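Local coordinates for protein cellulosomal scaffoldin (Acetivibrio cellulolyticus, PDB 4WI0) that binds a type II cohesin through this C-terminal X module and dockerin, as part of a longer scaffoldin that probably also cleaves cellulose, at residues 1-6 and 75-80; 28-33 and 45-50; 113-118 and 135-140; 9-14 and 88-93; 54-59 and 66-71. The protein carries 1 engineered substitution. All blocks are in the same frame, centred on the assembly; numbering follows the deposited sequence.

Contact 1 of 5, residues 1-6 and 75-80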
# COMPACT_ATOMS: atom_id res chain seq x y z
N GLY B 1 -32.97 -27.89 -9.55
CA GLY B 1 -33.27 -26.92 -10.64
C GLY B 1 -32.06 -26.59 -11.50
O GLY B 1 -31.69 -27.36 -12.38
N THR B 2 -31.44 -25.45 -11.21
CA THR B 2 -30.36 -24.92 -12.05
C THR B 2 -29.07 -24.73 -11.27
O THR B 2 -29.06 -24.76 -10.04
CB THR B 2 -30.76 -23.57 -12.68
OG1 THR B 2 -30.76 -22.54 -11.68
CG2 THR B 2 -32.15 -23.65 -13.32
N THR B 3 -27.98 -24.53 -12.00
CA THR B 3 -26.69 -24.21 -11.40
C THR B 3 -26.34 -22.75 -11.68
O THR B 3 -26.30 -22.32 -12.83
CB THR B 3 -25.57 -25.10 -11.98
OG1 THR B 3 -25.92 -26.47 -11.82
CG2 THR B 3 -24.25 -24.83 -11.27
N VAL B 4 -26.08 -21.99 -10.61
CA VAL B 4 -25.56 -20.63 -10.72
C VAL B 4 -24.05 -20.68 -10.41
O VAL B 4 -23.66 -21.15 -9.35
CB VAL B 4 -26.30 -19.67 -9.77
CG1 VAL B 4 -25.79 -18.24 -9.91
CG2 VAL B 4 -27.80 -19.70 -10.02
N SER B 5 -23.23 -20.23 -11.36
CA SER B 5 -21.77 -20.24 -11.20
C SER B 5 -21.10 -18.90 -11.57
O SER B 5 -21.75 -18.00 -12.11
CB SER B 5 -21.18 -21.37 -12.06
OG SER B 5 -21.48 -21.17 -13.43
N GLY B 6 -19.81 -18.79 -11.30
CA GLY B 6 -19.05 -17.60 -11.69
C GLY B 6 -17.69 -17.47 -11.02
O GLY B 6 -17.22 -18.40 -10.37
N THR B 75 -33.29 -18.41 -15.21
CA THR B 75 -34.27 -19.22 -15.95
C THR B 75 -33.73 -20.61 -16.35
O THR B 75 -34.49 -21.49 -16.75
CB THR B 75 -34.73 -18.50 -17.23
OG1 THR B 75 -33.61 -18.24 -18.08
CG2 THR B 75 -35.41 -17.18 -16.89
N ALA B 76 -32.41 -20.76 -16.26
CA ALA B 76 -31.70 -22.01 -16.55
C ALA B 76 -30.30 -21.86 -15.96
O ALA B 76 -30.02 -20.87 -15.27
CB ALA B 76 -31.63 -22.24 -18.05
N ASP B 77 -29.41 -22.81 -16.23
CA ASP B 77 -28.02 -22.68 -15.78
C ASP B 77 -27.51 -21.30 -16.17
O ASP B 77 -27.69 -20.88 -17.31
CB ASP B 77 -27.14 -23.76 -16.39
CG ASP B 77 -27.40 -25.14 -15.82
OD1 ASP B 77 -28.12 -25.27 -14.80
OD2 ASP B 77 -26.87 -26.12 -16.39
N LYS B 78 -26.87 -20.59 -15.23
CA LYS B 78 -26.44 -19.22 -15.45
C LYS B 78 -25.04 -18.96 -14.91
O LYS B 78 -24.75 -19.25 -13.75
CB LYS B 78 -27.40 -18.24 -14.78
CG LYS B 78 -27.04 -16.77 -14.99
CD LYS B 78 -28.01 -15.86 -14.27
CE LYS B 78 -27.82 -14.40 -14.69
NZ LYS B 78 -28.54 -14.11 -15.96
N GLU B 79 -24.20 -18.36 -15.76
CA GLU B 79 -22.87 -17.92 -15.37
C GLU B 79 -22.90 -16.41 -15.06
O GLU B 79 -23.12 -15.60 -15.95
CB GLU B 79 -21.87 -18.23 -16.48
CG GLU B 79 -20.42 -18.28 -16.03
CD GLU B 79 -19.48 -18.91 -17.04
OE1 GLU B 79 -19.64 -18.67 -18.26
OE2 GLU B 79 -18.57 -19.65 -16.60
N LEU B 80 -22.71 -16.05 -13.80
CA LEU B 80 -22.75 -14.65 -13.38
C LEU B 80 -21.56 -13.86 -13.87
O LEU B 80 -21.68 -12.66 -14.08
CB LEU B 80 -22.80 -14.54 -11.86
CG LEU B 80 -23.97 -15.23 -11.18
CD1 LEU B 80 -24.09 -14.71 -9.75
CD2 LEU B 80 -25.28 -15.00 -11.94
O HOH W 1 -19.58 -21.82 -14.87

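Contact 2 of 5, residues 28-33 and 45-50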
# COMPACT_ATOMS: atom_id res chain seq x y z
N VAL B 28 -20.66 -16.68 -1.51
CA VAL B 28 -21.66 -16.16 -2.42
C VAL B 28 -22.99 -16.78 -2.03
O VAL B 28 -23.14 -17.99 -2.05
CB VAL B 28 -21.33 -16.53 -3.88
CG1 VAL B 28 -22.35 -15.94 -4.83
CG2 VAL B 28 -19.94 -16.05 -4.24
N GLU B 29 -23.94 -15.92 -1.67
CA GLU B 29 -25.25 -16.34 -1.18
C GLU B 29 -26.31 -15.89 -2.17
O GLU B 29 -26.24 -14.77 -2.67
CB GLU B 29 -25.55 -15.69 0.19
CG GLU B 29 -27.05 -15.63 0.51
CD GLU B 29 -27.39 -15.12 1.89
OE1 GLU B 29 -26.63 -14.30 2.48
OE2 GLU B 29 -28.47 -15.52 2.38
N ILE B 30 -27.29 -16.75 -2.43
CA ILE B 30 -28.47 -16.36 -3.18
C ILE B 30 -29.56 -15.98 -2.16
O ILE B 30 -30.25 -16.84 -1.62
CB ILE B 30 -28.95 -17.49 -4.11
CG1 ILE B 30 -27.84 -17.84 -5.11
CG2 ILE B 30 -30.23 -17.08 -4.85
CD1 ILE B 30 -28.13 -19.03 -5.97
N VAL B 31 -29.67 -14.68 -1.91
CA VAL B 31 -30.56 -14.15 -0.87
C VAL B 31 -31.98 -14.63 -1.17
O VAL B 31 -32.41 -14.60 -2.33
CB VAL B 31 -30.54 -12.61 -0.82
CG1 VAL B 31 -31.54 -12.09 0.21
CG2 VAL B 31 -29.14 -12.10 -0.49
N GLY B 32 -32.69 -15.08 -0.13
CA GLY B 32 -34.03 -15.63 -0.29
C GLY B 32 -34.02 -17.15 -0.28
O GLY B 32 -35.05 -17.78 -0.09
N THR B 33 -32.85 -17.73 -0.53
CA THR B 33 -32.63 -19.16 -0.35
C THR B 33 -31.63 -19.32 0.80
O THR B 33 -31.07 -18.35 1.31
CB THR B 33 -32.06 -19.81 -1.62
OG1 THR B 33 -30.71 -19.39 -1.81
CG2 THR B 33 -32.88 -19.44 -2.85
N PHE B 45 -16.96 -20.31 -8.04
CA PHE B 45 -18.02 -20.84 -7.18
C PHE B 45 -19.11 -21.52 -8.00
O PHE B 45 -19.33 -21.17 -9.17
CB PHE B 45 -18.66 -19.74 -6.33
CG PHE B 45 -19.43 -18.73 -7.13
CD1 PHE B 45 -18.79 -17.63 -7.69
CD2 PHE B 45 -20.80 -18.87 -7.32
CE1 PHE B 45 -19.49 -16.70 -8.43
CE2 PHE B 45 -21.51 -17.93 -8.06
CZ PHE B 45 -20.85 -16.85 -8.62
N GLU B 46 -19.82 -22.44 -7.35
CA GLU B 46 -20.90 -23.19 -7.98
C GLU B 46 -22.00 -23.49 -6.97
O GLU B 46 -21.74 -24.11 -5.95
CB GLU B 46 -20.34 -24.49 -8.54
CG GLU B 46 -21.07 -25.03 -9.74
CD GLU B 46 -20.42 -26.29 -10.24
OE1 GLU B 46 -19.57 -26.20 -11.14
OE2 GLU B 46 -20.74 -27.36 -9.69
N ILE B 47 -23.22 -23.04 -7.25
CA ILE B 47 -24.36 -23.33 -6.39
C ILE B 47 -25.40 -24.12 -7.18
O ILE B 47 -25.92 -23.63 -8.18
CB ILE B 47 -25.00 -22.04 -5.82
CG1 ILE B 47 -23.94 -21.16 -5.15
CG2 ILE B 47 -26.10 -22.40 -4.83
CD1 ILE B 47 -24.36 -19.72 -4.93
N LYS B 48 -25.71 -25.32 -6.71
CA LYS B 48 -26.59 -26.23 -7.43
C LYS B 48 -28.01 -26.18 -6.88
O LYS B 48 -28.24 -25.62 -5.82
CB LYS B 48 -26.06 -27.66 -7.30
CG LYS B 48 -24.66 -27.85 -7.86
CD LYS B 48 -24.12 -29.24 -7.55
CE LYS B 48 -22.75 -29.45 -8.17
NZ LYS B 48 -22.18 -30.78 -7.83
N ASP B 49 -28.94 -26.78 -7.63
CA ASP B 49 -30.35 -26.93 -7.22
C ASP B 49 -31.04 -25.60 -6.92
O ASP B 49 -31.89 -25.52 -6.02
CB ASP B 49 -30.47 -27.86 -6.00
CG ASP B 49 -29.93 -29.26 -6.26
OD1 ASP B 49 -29.95 -29.73 -7.42
OD2 ASP B 49 -29.48 -29.90 -5.29
N VAL B 50 -30.69 -24.56 -7.66
CA VAL B 50 -31.31 -23.25 -7.46
C VAL B 50 -32.62 -23.20 -8.23
O VAL B 50 -32.67 -23.57 -9.41
CB VAL B 50 -30.39 -22.10 -7.92
CG1 VAL B 50 -31.07 -20.75 -7.71
CG2 VAL B 50 -29.07 -22.14 -7.17

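Contact 3 of 5, residues 113-118 and 135-140. With CA (calcium ion), chain D.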
# COMPACT_ATOMS: atom_id res chain seq x y z
N CYS B 113 -2.31 0.39 9.74
CA CYS B 113 -1.13 1.11 10.17
C CYS B 113 -0.65 0.73 11.58
O CYS B 113 0.48 1.04 11.94
CB CYS B 113 -1.36 2.62 10.05
SG CYS B 113 -1.33 3.19 8.34
N LYS B 114 -1.51 0.08 12.37
CA LYS B 114 -1.09 -0.47 13.66
C LYS B 114 0.09 -1.45 13.54
O LYS B 114 0.86 -1.59 14.48
CB LYS B 114 -2.27 -1.16 14.35
CG LYS B 114 -3.31 -0.19 14.87
CD LYS B 114 -4.52 -0.89 15.46
CE LYS B 114 -5.59 0.14 15.85
NZ LYS B 114 -6.77 -0.47 16.51
N ALA B 115 0.24 -2.11 12.39
CA ALA B 115 1.36 -3.01 12.16
C ALA B 115 2.15 -2.65 10.91
O ALA B 115 2.69 -3.53 10.24
CB ALA B 115 0.85 -4.44 12.07
N PHE B 116 2.25 -1.35 10.61
CA PHE B 116 2.90 -0.89 9.39
C PHE B 116 4.39 -1.23 9.37
O PHE B 116 5.08 -1.11 10.38
CB PHE B 116 2.74 0.62 9.21
CG PHE B 116 3.11 1.10 7.83
CD1 PHE B 116 2.29 0.83 6.74
CD2 PHE B 116 4.28 1.83 7.62
CE1 PHE B 116 2.63 1.28 5.47
CE2 PHE B 116 4.62 2.27 6.34
CZ PHE B 116 3.79 1.99 5.27
N ASN B 117 4.86 -1.62 8.19
CA ASN B 117 6.26 -2.01 7.98
C ASN B 117 6.66 -3.24 8.79
O ASN B 117 7.67 -3.23 9.49
CB ASN B 117 7.22 -0.84 8.25
CG ASN B 117 8.62 -1.09 7.68
OD1 ASN B 117 9.64 -0.85 8.33
ND2 ASN B 117 8.66 -1.57 6.45
N THR B 118 5.88 -4.31 8.68
CA THR B 118 6.22 -5.58 9.31
C THR B 118 6.14 -6.69 8.28
O THR B 118 5.49 -6.54 7.26
CB THR B 118 5.28 -5.92 10.48
OG1 THR B 118 3.92 -5.92 10.02
CG2 THR B 118 5.42 -4.91 11.62
N GLY B 135 2.97 -11.38 2.57
CA GLY B 135 3.80 -11.66 3.74
C GLY B 135 4.41 -10.43 4.38
O GLY B 135 5.35 -10.53 5.16
N ALA B 136 3.88 -9.26 4.03
CA ALA B 136 4.33 -7.99 4.57
C ALA B 136 3.15 -7.03 4.69
O ALA B 136 2.16 -7.15 3.96
CB ALA B 136 5.40 -7.39 3.68
N ILE B 137 3.24 -6.10 5.63
CA ILE B 137 2.27 -5.02 5.75
C ILE B 137 3.05 -3.77 5.40
O ILE B 137 3.94 -3.36 6.15
CB ILE B 137 1.63 -4.94 7.15
CG1 ILE B 137 0.87 -6.24 7.45
CG2 ILE B 137 0.67 -3.76 7.22
CD1 ILE B 137 0.53 -6.46 8.91
N SER B 138 2.75 -3.20 4.24
CA SER B 138 3.54 -2.13 3.65
C SER B 138 2.60 -1.13 2.98
O SER B 138 1.39 -1.23 3.14
CB SER B 138 4.54 -2.71 2.64
OG SER B 138 3.88 -3.41 1.59
N LEU B 139 3.16 -0.17 2.25
CA LEU B 139 2.34 0.85 1.58
C LEU B 139 1.38 0.26 0.55
O LEU B 139 0.30 0.81 0.32
CB LEU B 139 3.22 1.92 0.92
CG LEU B 139 2.51 3.14 0.32
CD1 LEU B 139 1.54 3.77 1.31
CD2 LEU B 139 3.52 4.16 -0.16
N GLU B 140 1.76 -0.86 -0.08
CA GLU B 140 0.86 -1.55 -1.01
C GLU B 140 -0.51 -1.85 -0.40
O GLU B 140 -1.53 -1.63 -1.04
CB GLU B 140 1.47 -2.86 -1.49
CG GLU B 140 2.56 -2.65 -2.50
CD GLU B 140 3.23 -3.94 -2.90
OE1 GLU B 140 2.51 -4.81 -3.44
OE2 GLU B 140 4.46 -4.04 -2.67
CA CA D . 0.94 -6.92 1.96
O HOH W 2 2.53 -5.45 0.83

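Contact 4 of 5, residues 9-14 and 88-93. With CA (calcium ion), chain C.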
# COMPACT_ATOMS: atom_id res chain seq x y z
N ASN B 9 -12.87 -12.16 -7.98
CA ASN B 9 -11.46 -11.77 -7.83
C ASN B 9 -11.37 -10.55 -6.90
O ASN B 9 -12.22 -9.67 -6.96
CB ASN B 9 -10.87 -11.33 -9.18
CG ASN B 9 -10.33 -12.48 -10.03
OD1 ASN B 9 -9.69 -12.20 -11.04
ND2 ASN B 9 -10.60 -13.73 -9.68
N PRO B 10 -10.31 -10.46 -6.08
CA PRO B 10 -10.11 -9.20 -5.33
C PRO B 10 -9.64 -8.10 -6.27
O PRO B 10 -8.97 -8.40 -7.27
CB PRO B 10 -9.02 -9.56 -4.32
CG PRO B 10 -8.26 -10.66 -4.98
CD PRO B 10 -9.25 -11.44 -5.79
N ASP B 11 -9.99 -6.84 -5.99
CA ASP B 11 -9.55 -5.72 -6.83
C ASP B 11 -8.14 -5.22 -6.46
O ASP B 11 -7.97 -4.11 -5.95
CB ASP B 11 -10.58 -4.57 -6.79
CG ASP B 11 -10.25 -3.47 -7.78
OD1 ASP B 11 -9.46 -3.71 -8.72
OD2 ASP B 11 -10.78 -2.36 -7.63
N PHE B 12 -7.14 -6.05 -6.73
CA PHE B 12 -5.73 -5.66 -6.65
C PHE B 12 -4.88 -6.72 -7.37
O PHE B 12 -5.31 -7.87 -7.54
CB PHE B 12 -5.24 -5.44 -5.20
CG PHE B 12 -5.43 -6.62 -4.28
CD1 PHE B 12 -4.57 -7.72 -4.33
CD2 PHE B 12 -6.42 -6.62 -3.32
CE1 PHE B 12 -4.73 -8.80 -3.48
CE2 PHE B 12 -6.59 -7.69 -2.46
CZ PHE B 12 -5.75 -8.78 -2.54
N VAL B 13 -3.69 -6.31 -7.78
CA VAL B 13 -2.81 -7.18 -8.57
C VAL B 13 -2.21 -8.29 -7.70
O VAL B 13 -1.81 -8.05 -6.57
CB VAL B 13 -1.71 -6.37 -9.31
CG1 VAL B 13 -2.34 -5.31 -10.20
CG2 VAL B 13 -0.73 -5.73 -8.33
N THR B 14 -2.16 -9.51 -8.24
CA THR B 14 -1.66 -10.68 -7.50
C THR B 14 -0.49 -11.32 -8.22
O THR B 14 -0.11 -10.88 -9.31
CB THR B 14 -2.77 -11.74 -7.31
OG1 THR B 14 -3.21 -12.21 -8.59
CG2 THR B 14 -3.96 -11.17 -6.56
N LEU B 88 -15.48 -8.18 -9.14
CA LEU B 88 -14.43 -7.68 -8.28
C LEU B 88 -14.98 -7.37 -6.88
O LEU B 88 -16.11 -6.92 -6.74
CB LEU B 88 -13.79 -6.45 -8.90
CG LEU B 88 -13.06 -6.73 -10.23
CD1 LEU B 88 -12.30 -5.51 -10.69
CD2 LEU B 88 -12.12 -7.92 -10.11
N MET B 89 -14.16 -7.68 -5.87
CA MET B 89 -14.46 -7.35 -4.47
C MET B 89 -13.38 -6.42 -3.90
O MET B 89 -12.18 -6.63 -4.14
CB MET B 89 -14.54 -8.63 -3.63
CG MET B 89 -15.75 -9.50 -3.92
SD MET B 89 -17.30 -8.72 -3.40
CE MET B 89 -17.10 -8.86 -1.63
N TRP B 90 -13.80 -5.39 -3.16
CA TRP B 90 -12.87 -4.37 -2.66
C TRP B 90 -12.40 -4.65 -1.23
O TRP B 90 -13.19 -4.62 -0.28
CB TRP B 90 -13.50 -2.97 -2.71
CG TRP B 90 -14.04 -2.59 -4.06
CD1 TRP B 90 -13.75 -3.16 -5.27
CD2 TRP B 90 -14.96 -1.52 -4.34
NE1 TRP B 90 -14.43 -2.53 -6.27
CE2 TRP B 90 -15.18 -1.52 -5.73
CE3 TRP B 90 -15.61 -0.57 -3.55
CZ2 TRP B 90 -16.03 -0.60 -6.35
CZ3 TRP B 90 -16.45 0.34 -4.16
CH2 TRP B 90 -16.66 0.32 -5.55
N ALA B 91 -11.10 -4.93 -1.09
CA ALA B 91 -10.50 -5.15 0.22
C ALA B 91 -10.42 -3.84 1.01
O ALA B 91 -10.31 -2.76 0.43
CB ALA B 91 -9.10 -5.73 0.07
N GLY B 92 -10.45 -3.94 2.33
CA GLY B 92 -10.20 -2.79 3.19
C GLY B 92 -11.36 -2.22 3.98
O GLY B 92 -11.22 -1.14 4.53
N ASP B 93 -12.50 -2.91 4.03
CA ASP B 93 -13.47 -2.69 5.11
C ASP B 93 -13.13 -3.67 6.23
O ASP B 93 -13.57 -4.83 6.23
CB ASP B 93 -14.93 -2.86 4.66
CG ASP B 93 -15.91 -2.56 5.78
OD1 ASP B 93 -15.51 -1.87 6.73
OD2 ASP B 93 -17.08 -3.02 5.74
CA CA C . -14.70 0.18 7.52
O HOH W 3 -9.39 -3.88 -3.57
O HOH W 4 -14.79 -1.16 9.57
O HOH W 5 -14.37 1.98 9.04

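Contact 5 of 5, residues 54-59 and 66-71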
# COMPACT_ATOMS: atom_id res chain seq x y z
N THR B 54 -35.94 -14.62 -9.63
CA THR B 54 -35.08 -13.44 -9.65
C THR B 54 -34.61 -13.11 -8.24
O THR B 54 -35.42 -13.02 -7.31
CB THR B 54 -35.82 -12.21 -10.20
OG1 THR B 54 -36.40 -12.52 -11.48
CG2 THR B 54 -34.86 -11.04 -10.37
N TYR B 55 -33.30 -12.89 -8.10
CA TYR B 55 -32.64 -12.82 -6.80
C TYR B 55 -31.64 -11.69 -6.70
O TYR B 55 -31.11 -11.19 -7.70
CB TYR B 55 -31.86 -14.12 -6.51
CG TYR B 55 -32.68 -15.38 -6.58
CD1 TYR B 55 -33.45 -15.80 -5.49
CD2 TYR B 55 -32.66 -16.19 -7.71
CE1 TYR B 55 -34.19 -16.97 -5.55
CE2 TYR B 55 -33.40 -17.36 -7.78
CZ TYR B 55 -34.16 -17.75 -6.70
OH TYR B 55 -34.90 -18.91 -6.76
N THR B 56 -31.36 -11.30 -5.46
CA THR B 56 -30.18 -10.54 -5.12
C THR B 56 -29.10 -11.55 -4.74
O THR B 56 -29.37 -12.47 -3.97
CB THR B 56 -30.45 -9.59 -3.95
OG1 THR B 56 -31.50 -8.69 -4.33
CG2 THR B 56 -29.21 -8.79 -3.60
N VAL B 57 -27.90 -11.40 -5.29
CA VAL B 57 -26.76 -12.24 -4.91
C VAL B 57 -25.82 -11.41 -4.03
O VAL B 57 -25.47 -10.30 -4.39
CB VAL B 57 -26.03 -12.78 -6.15
CG1 VAL B 57 -24.81 -13.59 -5.75
CG2 VAL B 57 -26.97 -13.65 -6.97
N LYS B 58 -25.45 -11.96 -2.86
CA LYS B 58 -24.63 -11.23 -1.89
C LYS B 58 -23.27 -11.92 -1.73
O LYS B 58 -23.20 -13.14 -1.57
CB LYS B 58 -25.32 -11.12 -0.54
CG LYS B 58 -24.53 -10.30 0.48
CD LYS B 58 -25.40 -9.68 1.56
CE LYS B 58 -25.90 -10.71 2.54
NZ LYS B 58 -26.66 -10.09 3.66
N ILE B 59 -22.21 -11.12 -1.77
CA ILE B 59 -20.85 -11.64 -1.69
C ILE B 59 -20.15 -11.02 -0.49
O ILE B 59 -20.11 -9.80 -0.34
CB ILE B 59 -20.05 -11.37 -2.97
CG1 ILE B 59 -20.81 -11.86 -4.21
CG2 ILE B 59 -18.68 -12.06 -2.91
CD1 ILE B 59 -21.59 -10.79 -4.93
N THR B 66 -18.78 -5.73 1.60
CA THR B 66 -19.85 -6.60 1.14
C THR B 66 -20.48 -6.05 -0.14
O THR B 66 -20.69 -4.84 -0.28
CB THR B 66 -20.89 -6.81 2.28
OG1 THR B 66 -20.28 -7.59 3.31
CG2 THR B 66 -22.15 -7.53 1.77
N ARG B 67 -20.75 -6.94 -1.09
CA ARG B 67 -21.35 -6.58 -2.37
C ARG B 67 -22.71 -7.23 -2.53
O ARG B 67 -22.91 -8.39 -2.15
CB ARG B 67 -20.43 -7.00 -3.53
CG ARG B 67 -20.95 -6.61 -4.91
CD ARG B 67 -19.85 -6.66 -5.96
NE ARG B 67 -20.29 -6.07 -7.23
CZ ARG B 67 -19.48 -5.70 -8.22
NH1 ARG B 67 -18.16 -5.84 -8.13
NH2 ARG B 67 -20.00 -5.17 -9.32
N GLU B 68 -23.65 -6.49 -3.10
CA GLU B 68 -24.95 -7.04 -3.48
C GLU B 68 -25.18 -6.80 -4.96
O GLU B 68 -24.97 -5.69 -5.47
CB GLU B 68 -26.07 -6.42 -2.63
CG GLU B 68 -26.03 -6.86 -1.18
CD GLU B 68 -27.16 -6.29 -0.34
OE1 GLU B 68 -28.14 -7.02 -0.09
OE2 GLU B 68 -27.09 -5.12 0.07
N ILE B 69 -25.58 -7.86 -5.66
CA ILE B 69 -25.90 -7.76 -7.07
C ILE B 69 -27.40 -7.98 -7.21
O ILE B 69 -27.90 -9.06 -6.94
CB ILE B 69 -25.14 -8.82 -7.90
CG1 ILE B 69 -23.63 -8.67 -7.66
CG2 ILE B 69 -25.49 -8.68 -9.38
CD1 ILE B 69 -22.79 -9.74 -8.33
N ALA B 70 -28.10 -6.94 -7.64
CA ALA B 70 -29.56 -6.97 -7.77
C ALA B 70 -30.02 -7.57 -9.09
O ALA B 70 -29.25 -7.65 -10.05
CB ALA B 70 -30.11 -5.55 -7.63
N ASN B 71 -31.28 -8.00 -9.13
CA ASN B 71 -31.94 -8.41 -10.37
C ASN B 71 -31.17 -9.49 -11.13
O ASN B 71 -30.98 -9.39 -12.34
CB ASN B 71 -32.16 -7.18 -11.27
CG ASN B 71 -32.94 -6.08 -10.57
OD1 ASN B 71 -34.00 -6.33 -10.02
ND2 ASN B 71 -32.41 -4.85 -10.59
O HOH W 6 -32.80 -8.32 -6.86

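Contact 1 of 5, residues 1-6 and 75-80
Thr3 and Asp77 start the pairing through a side chain. Thr3 N donates to Asp77 OD1 at 2.9 Å, approaching from above the carboxylate plane, 39° out of it. Asp77 CG sits beside its own backbone N (chi1 -72°), which lets the carboxylate reach back to the first strand. From there on the bonds are backbone to backbone. Lys78 N gives to Thr3 O at 3.0 Å, Ser5 N to Lys78 O at 3.0 Å, and Leu80 N to Ser5 O at 2.8 Å. They join strands 2-10 and 78-89 in parallel, with Val4 facing Lys78 and Ser5 facing Glu79. This is one edge of the three-stranded mixed sheet of the X module, a beta sandwich consistent with its transthyretin-clan family, and strand 2-10 is the middle strand. On the Val4 face, Val4 CG1 crosses over to Leu80 CG at 3.7 Å. On the other face, one water links Ser5 OG to Glu79 OE2, donating to the latter at 3.0 Å. Thr2 lays CG2 on Ala76 CA at 3.7 Å, while its OG1 is bonded to Val50 O. Strand 67-74 backs the Val4 face: Val74 touches Thr2 and Val4, and Val72 touches Leu80.

Contact 2 of 5, residues 28-33 and 45-50
Val28 lies over one face of the Phe45 ring. Its CG2 is 4.0 Å from the centroid of the Phe45 ring and 15° off the ring normal, a CH-pi contact. The other branch also lies over the face, with Val28 CG1 3.9 Å from Phe45 CE2. The two side chains meet at about a right angle. Phe45 CG stands between its backbone N and carbonyl carbon, and a chi2 of -86° turns a ring face to Val28. Next along, Ile30 and Ile47 run alongside in opposing senses, and Ile30 CG1 meets Ile47 CD1 at 4.0 Å. Ile47 CD1 also rests on Val28 O at 3.6 Å. Ile30 and Val50 reach tip to tip, and Ile30 CD1 to Val50 CG2 is tight at 3.5 Å.

The strands belong to different sheets of the X module, so this is the inside of a beta sandwich. Axes of 28-31 and 45-48 pass 8.8 Å apart at 35°. A type II turn from Ile30 to Thr33 ends the first segment. Its Ile30 O takes two bonds, from Thr33 N and from Thr33 OG1 at 2.6 Å. In the second, Asp49 and Val50 both face Thr2 in a G1 beta bulge. All five touching residues are buried. Between these two segments the layers meet through apolar side chains, without a crossing hydrogen bond.

Contact 3 of 5, residues 113-118 and 135-140
The second calcium-binding loop of the dockerin carries this contact, where a short antiparallel pairing ties the loop to the chain after helix 106-113. Ile137 N donates to Thr118 O at 2.8 Å, nearly straight at 168°. Ile137 O in turn faces two donors, Asn117 N at 2.8 Å and Thr118 N at 3.3 Å, both weak bonds. Asn117 and Thr118 both face Ile137 in a G1 beta bulge, with Asn117 at the left-handed first position (phi 63°). Thr118 and Ile137 lie side by side and point the same way, with Thr118 OG1 3.6 Å from Ile137 CD1. Thr118 OG1 stands between its backbone N and carbonyl carbon (chi1 56°), and from there it donates to Ala115 O at 2.7 Å. Ala115 CB packs on Ile137 CD1 as well.

Strands 118-119 and 136-137 make a two-stranded antiparallel sheet of their own. Ala136 O, just before Ile137, binds the calcium ion at 2.4 Å. Asp130, Asn132, Asp134 and Asp141 add side-chain oxygens to the same ion. A water on the calcium lies 2.6 Å from Ser138 OG. Ser138 is the N-cap of helix 139-146, and Ser138 N bonds to Asp141 OD2, which links the helix start to the metal site. Phe116 CE1 comes obliquely onto Ser138 C at 3.5 Å. The cohesin chain approaches here too: Leu139 N is hydrogen-bonded to a polar side chain of the cohesin, and a polar cohesin side chain also packs on Phe116.

Contact 4 of 5, residues 9-14 and 88-93
Phe12 turns a ring edge to Ala91, with Phe12 CE2 4.1 Å from Ala91 CB. One face of this ring carries Pro10 CG, 4.0 Å above the plane and offset toward the rim. The second flat group is the Trp90 indole. Asp11 lies alongside it, pointing the same way, and Asp11 CB meets Trp90 CD1 at 3.8 Å. The carboxylate and indole planes are 46° apart. A chi1 of -173° extends the Asp11 carboxylate away from its own backbone N and alongside the indole, where OD2 bonds His148 NE2. His148 also stacks on Trp90.

Next to these groups, strands 2-10 and 78-89 end as a parallel pair. Met89 N donates to Asn9 O at 3.0 Å, and Asp11 N to Met89 O at 2.9 Å. Asp11 is the centre of an inverse gamma turn, and a water bridges Asp11 O to Ala91 N. Leu88 CD2 touches Asn9 CB at 3.7 Å.

The segments lie where the X module meets the dockerin. Ile144 of helix 139-146 touches both Phe12 and Ala91. Two residues past Ala91, Asp93 OD1 binds a calcium ion at 2.3 Å. The join thus mixes backbone bonds, aromatic packing and a carboxylate-histidine bond that would probably polarise the His148 ring.

Contact 5 of 5, residues 54-59 and 66-71
Thr54 CG2 rests on Asn71 CA at 3.9 Å, near one end of a beta hairpin. The hairpin pairs strands 53-60 and 67-74 in the four-stranded antiparallel sheet of the X module. The Tyr55 side chain touches Ile30, and its OH is bonded to Ala51 O. A water bridges the strands at Thr56: it lies 2.9 Å from Thr56 OG1 and accepts from Asn71 N. With Thr56 OG1 anti to the carbonyl carbon (chi1 -60°), CG2 is left anti to the backbone N and sits 3.6 Å from Ile69 O. Val57 forms a hydrogen-bonded pair with Ile69: Val57 N gives to Ile69 O, and Ile69 N gives to Val57 O at 2.8 Å. Lys58 faces Glu68 in the non-hydrogen-bonded pair. Their chains run side by side, with Lys58 CD 4.0 Å from Glu68 CG. Their charged ends do not meet, as Lys58 NZ and Glu68 OE1 are 5.1 Å apart. Lys58 CG and CD also touch Thr66 CG2. Ile59 forms another hydrogen-bonded pair, with Arg67. Arg67 N gives to Ile59 O at an angle of 173°. On this face, Arg67 sends NH1 to Leu88 O of strand 78-89. Beside it, Ile59 CD1 packs against Ile69 CD1 at 3.8 Å.

Contacts 1, 2, 4 and 5 involve the X-module strands, and contact 3 lies in the dockerin. Contacts 1 and 5 are surface pairings within the two sheets, parallel and antiparallel respectively, and rest mainly on backbone bonds, with one carboxylate bond in contact 1. Contact 2 is buried between those sheets and is purely apolar. It touches contact 1 through strand 44-50 and contact 5 through strand 27-31. Contacts 1 and 4 use opposite ends of the same strands, 2-10 and 78-89, with centres 24 Å apart. Contact 4, partly buried, joins contact 5 through Arg67 and Leu88. Contacts 3 and 4 each hold a calcium ligand, but at different ions. Contact 3 is buried beside the cohesin.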